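PDB 7M59: tautomerase domain-containing protein from Gammaproteobacteria bacterium SG8_31, which is of unknown function but belongs to the tautomerase (MIF) superfamily, with the family's beta-alpha-beta architecture and a six-chain assembly. Local coordinates for residues I3-R8 with E21-A26. Residues are numbered along the deposited sequence; the frame is centred on the assembly and turned at random.
Sequences IQCDIR and EAITRA
The thiol sulfur of Cys5 meets the end of Ile23, SG standing 3.6 Å from CD1, and this is the nearest approach between strand segment 3-8 and helix segment 21-26. No hydrogen bond crosses between the two; the contact is made by apolar side chains alone. Ile23 serves both strand residues with separate branches. Its CG1 arm is extended (chi2 172°), which carries CD1 out to the sulfur, while CG2, anti to the backbone N, turns to Ile3, two residues earlier on the same face of the strand. There it meets CG2 of Ile3 at 3.8 Å, methyl against methyl, the two side chains crossing at a slant. Ile3 and Cys5 are alternate residues, so both CB atoms point to the helix; the CA atoms of Ile3 and Ile23 lie 8.2 Å apart, and the side chains of both segments meet between the backbones. All three residues are buried. Val40 of the parallel strand 39-45 touches both Cys5 and Ile23, and Val27 and Met19, a turn or so along the helix, continue the packing over Ile3 and Cys5. The other face of the strand is polar: Gln4 hydrogen-bonds to Arg43, and Asp6 forms salt bridges with it and with Arg43 of one neighbouring subunit. Residues 3-6 pair antiparallel with a strand of a different neighbouring subunit, extending the sheet across the interface. Such helix-on-sheet packing is part of the hydrophobic core of the beta-alpha-beta unit formed by strand 2-8, helix 13-31 and strand 39-45, the building block of the tautomerase fold.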
ATOM      1  N   ILE A   3       1.272  -8.813  -4.441  1.00 18.31           N
ATOM      2  CA  ILE A   3       2.187  -8.017  -5.258  1.00 17.12           C
ATOM      3  C   ILE A   3       1.380  -6.858  -5.821  1.00 18.12           C
ATOM      4  O   ILE A   3       0.527  -7.065  -6.690  1.00 19.63           O
ATOM      5  CB  ILE A   3       2.832  -8.826  -6.398  1.00 17.92           C
ATOM      6  CG1 ILE A   3       3.269 -10.232  -5.932  1.00 18.97           C
ATOM      7  CG2 ILE A   3       3.998  -8.028  -7.012  1.00 20.00           C
ATOM      8  CD1 ILE A   3       4.409 -10.224  -4.909  1.00 20.00           C
ATOM      9  N   GLN A   4       1.618  -5.651  -5.313  1.00 16.74           N
ATOM     10  CA  GLN A   4       0.933  -4.460  -5.800  1.00 16.34           C
ATOM     11  C   GLN A   4       1.823  -3.767  -6.815  1.00 16.40           C
ATOM     12  O   GLN A   4       3.010  -3.554  -6.557  1.00 16.88           O
ATOM     13  CB  GLN A   4       0.592  -3.494  -4.668  1.00 17.53           C
ATOM     14  CG  GLN A   4      -0.388  -4.069  -3.662  1.00 18.64           C
ATOM     15  CD  GLN A   4      -0.496  -3.191  -2.440  1.00 19.42           C
ATOM     16  OE1 GLN A   4      -1.234  -2.195  -2.436  1.00 19.12           O
ATOM     17  NE2 GLN A   4       0.249  -3.540  -1.395  1.00 21.25           N
ATOM     18  N   CYS A   5       1.243  -3.407  -7.952  1.00 17.53           N
ATOM     19  CA  CYS A   5       1.985  -2.821  -9.067  1.00 17.68           C
ATOM     20  C   CYS A   5       1.357  -1.476  -9.389  1.00 17.57           C
ATOM     21  O   CYS A   5       0.279  -1.425  -9.987  1.00 18.10           O
ATOM     22  CB  CYS A   5       1.946  -3.735 -10.291  1.00 18.94           C
ATOM     23  SG  CYS A   5       2.444  -5.422  -9.960  1.00 20.99           S
ATOM     24  N   ASP A   6       2.007  -0.388  -8.979  1.00 16.85           N
ATOM     25  CA  ASP A   6       1.549   0.957  -9.323  1.00 18.03           C
ATOM     26  C   ASP A   6       2.311   1.399 -10.563  1.00 19.34           C
ATOM     27  O   ASP A   6       3.492   1.768 -10.487  1.00 19.29           O
ATOM     28  CB  ASP A   6       1.757   1.925  -8.168  1.00 18.05           C
ATOM     29  CG  ASP A   6       0.723   1.757  -7.076  1.00 18.50           C
ATOM     30  OD1 ASP A   6      -0.395   2.313  -7.216  1.00 18.07           O
ATOM     31  OD2 ASP A   6       1.048   1.086  -6.084  1.00 17.86           O
ATOM     32  N   ILE A   7       1.627   1.369 -11.708  1.00 19.16           N
ATOM     33  CA  ILE A   7       2.243   1.624 -13.003  1.00 19.36           C
ATOM     34  C   ILE A   7       1.578   2.831 -13.652  1.00 20.31           C
ATOM     35  O   ILE A   7       0.479   3.247 -13.281  1.00 20.42           O
ATOM     36  CB  ILE A   7       2.157   0.388 -13.923  1.00 18.08           C
ATOM     37  CG1 ILE A   7       0.707   0.150 -14.368  1.00 18.75           C
ATOM     38  CG2 ILE A   7       2.716  -0.837 -13.208  1.00 20.61           C
ATOM     39  CD1 ILE A   7       0.561  -1.035 -15.353  1.00 22.73           C
ATOM     40  N   ARG A   8       2.259   3.402 -14.639  1.00 21.54           N
ATOM     41  CA  ARG A   8       1.672   4.521 -15.364  1.00 19.30           C
ATOM     42  C   ARG A   8       0.636   4.018 -16.367  1.00 19.63           C
ATOM     43  O   ARG A   8       0.800   2.954 -16.967  1.00 23.25           O
ATOM     44  CB  ARG A   8       2.760   5.337 -16.062  1.00 21.64           C
ATOM     45  CG  ARG A   8       3.535   6.262 -15.105  1.00 21.88           C
ATOM     46  CD  ARG A   8       4.810   6.805 -15.759  1.00 25.62           C
ATOM     47  NE  ARG A   8       5.650   5.677 -16.130  1.00 25.84           N
ATOM     48  CZ  ARG A   8       6.326   5.554 -17.265  1.00 28.48           C
ATOM     49  NH1 ARG A   8       6.309   6.519 -18.182  1.00 27.16           N
ATOM     50  NH2 ARG A   8       7.021   4.445 -17.478  1.00 26.00           N
ATOM     51  N   GLU A  21       1.070 -12.150 -15.294  1.00 24.87           N
ATOM     52  CA  GLU A  21       1.479 -13.545 -15.426  1.00 26.04           C
ATOM     53  C   GLU A  21       2.974 -13.716 -15.197  1.00 23.61           C
ATOM     54  O   GLU A  21       3.401 -14.653 -14.512  1.00 24.99           O
ATOM     55  CB  GLU A  21       1.072 -14.069 -16.804  1.00 26.26           C
ATOM     56  CG  GLU A  21      -0.429 -14.212 -16.940  1.00 26.92           C
ATOM     57  CD  GLU A  21      -0.874 -14.608 -18.337  1.00 35.44           C
ATOM     58  OE1 GLU A  21      -0.013 -14.681 -19.240  1.00 38.43           O
ATOM     59  OE2 GLU A  21      -2.092 -14.820 -18.526  1.00 33.73           O
ATOM     60  N   ALA A  22       3.788 -12.819 -15.756  1.00 23.36           N
ATOM     61  CA  ALA A  22       5.233 -12.924 -15.585  1.00 22.13           C
ATOM     62  C   ALA A  22       5.637 -12.721 -14.128  1.00 23.82           C
ATOM     63  O   ALA A  22       6.546 -13.394 -13.631  1.00 23.49           O
ATOM     64  CB  ALA A  22       5.937 -11.911 -16.481  1.00 24.02           C
ATOM     65  N   ILE A  23       4.973 -11.797 -13.431  1.00 22.87           N
ATOM     66  CA  ILE A  23       5.254 -11.614 -12.007  1.00 21.78           C
ATOM     67  C   ILE A  23       4.840 -12.847 -11.217  1.00 21.81           C
ATOM     68  O   ILE A  23       5.547 -13.277 -10.297  1.00 22.19           O
ATOM     69  CB  ILE A  23       4.566 -10.340 -11.481  1.00 20.16           C
ATOM     70  CG1 ILE A  23       5.301  -9.108 -12.010  1.00 19.89           C
ATOM     71  CG2 ILE A  23       4.545 -10.339  -9.951  1.00 20.55           C
ATOM     72  CD1 ILE A  23       4.595  -7.770 -11.728  1.00 20.75           C
ATOM     73  N   THR A  24       3.689 -13.433 -11.556  1.00 21.91           N
ATOM     74  CA  THR A  24       3.237 -14.636 -10.862  1.00 21.59           C
ATOM     75  C   THR A  24       4.265 -15.755 -11.000  1.00 24.49           C
ATOM     76  O   THR A  24       4.639 -16.399 -10.011  1.00 23.43           O
ATOM     77  CB  THR A  24       1.871 -15.065 -11.408  1.00 22.68           C
ATOM     78  OG1 THR A  24       0.934 -13.991 -11.232  1.00 24.80           O
ATOM     79  CG2 THR A  24       1.350 -16.313 -10.678  1.00 23.22           C
ATOM     80  N   ARG A  25       4.751 -15.982 -12.226  1.00 23.21           N
ATOM     81  CA  ARG A  25       5.789 -16.988 -12.442  1.00 24.99           C
ATOM     82  C   ARG A  25       7.074 -16.635 -11.702  1.00 25.97           C
ATOM     83  O   ARG A  25       7.690 -17.502 -11.070  1.00 26.26           O
ATOM     84  CB  ARG A  25       6.072 -17.142 -13.939  1.00 27.81           C
ATOM     85  CG  ARG A  25       4.956 -17.808 -14.727  1.00 33.01           C
ATOM     86  CD  ARG A  25       5.433 -18.184 -16.125  1.00 33.10           C
ATOM     87  NE  ARG A  25       5.893 -17.019 -16.876  1.00 35.27           N
ATOM     88  CZ  ARG A  25       5.094 -16.222 -17.582  1.00 33.99           C
ATOM     89  NH1 ARG A  25       3.791 -16.464 -17.640  1.00 35.79           N
ATOM     90  NH2 ARG A  25       5.600 -15.183 -18.234  1.00 34.26           N
ATOM     91  N   ALA A  26       7.494 -15.365 -11.767  1.00 24.54           N
ATOM     92  CA  ALA A  26       8.723 -14.950 -11.094  1.00 25.28           C
ATOM     93  C   ALA A  26       8.646 -15.192  -9.591  1.00 24.26           C
ATOM     94  O   ALA A  26       9.593 -15.708  -8.987  1.00 23.87           O
ATOM     95  CB  ALA A  26       9.020 -13.477 -11.380  1.00 23.67           C
TER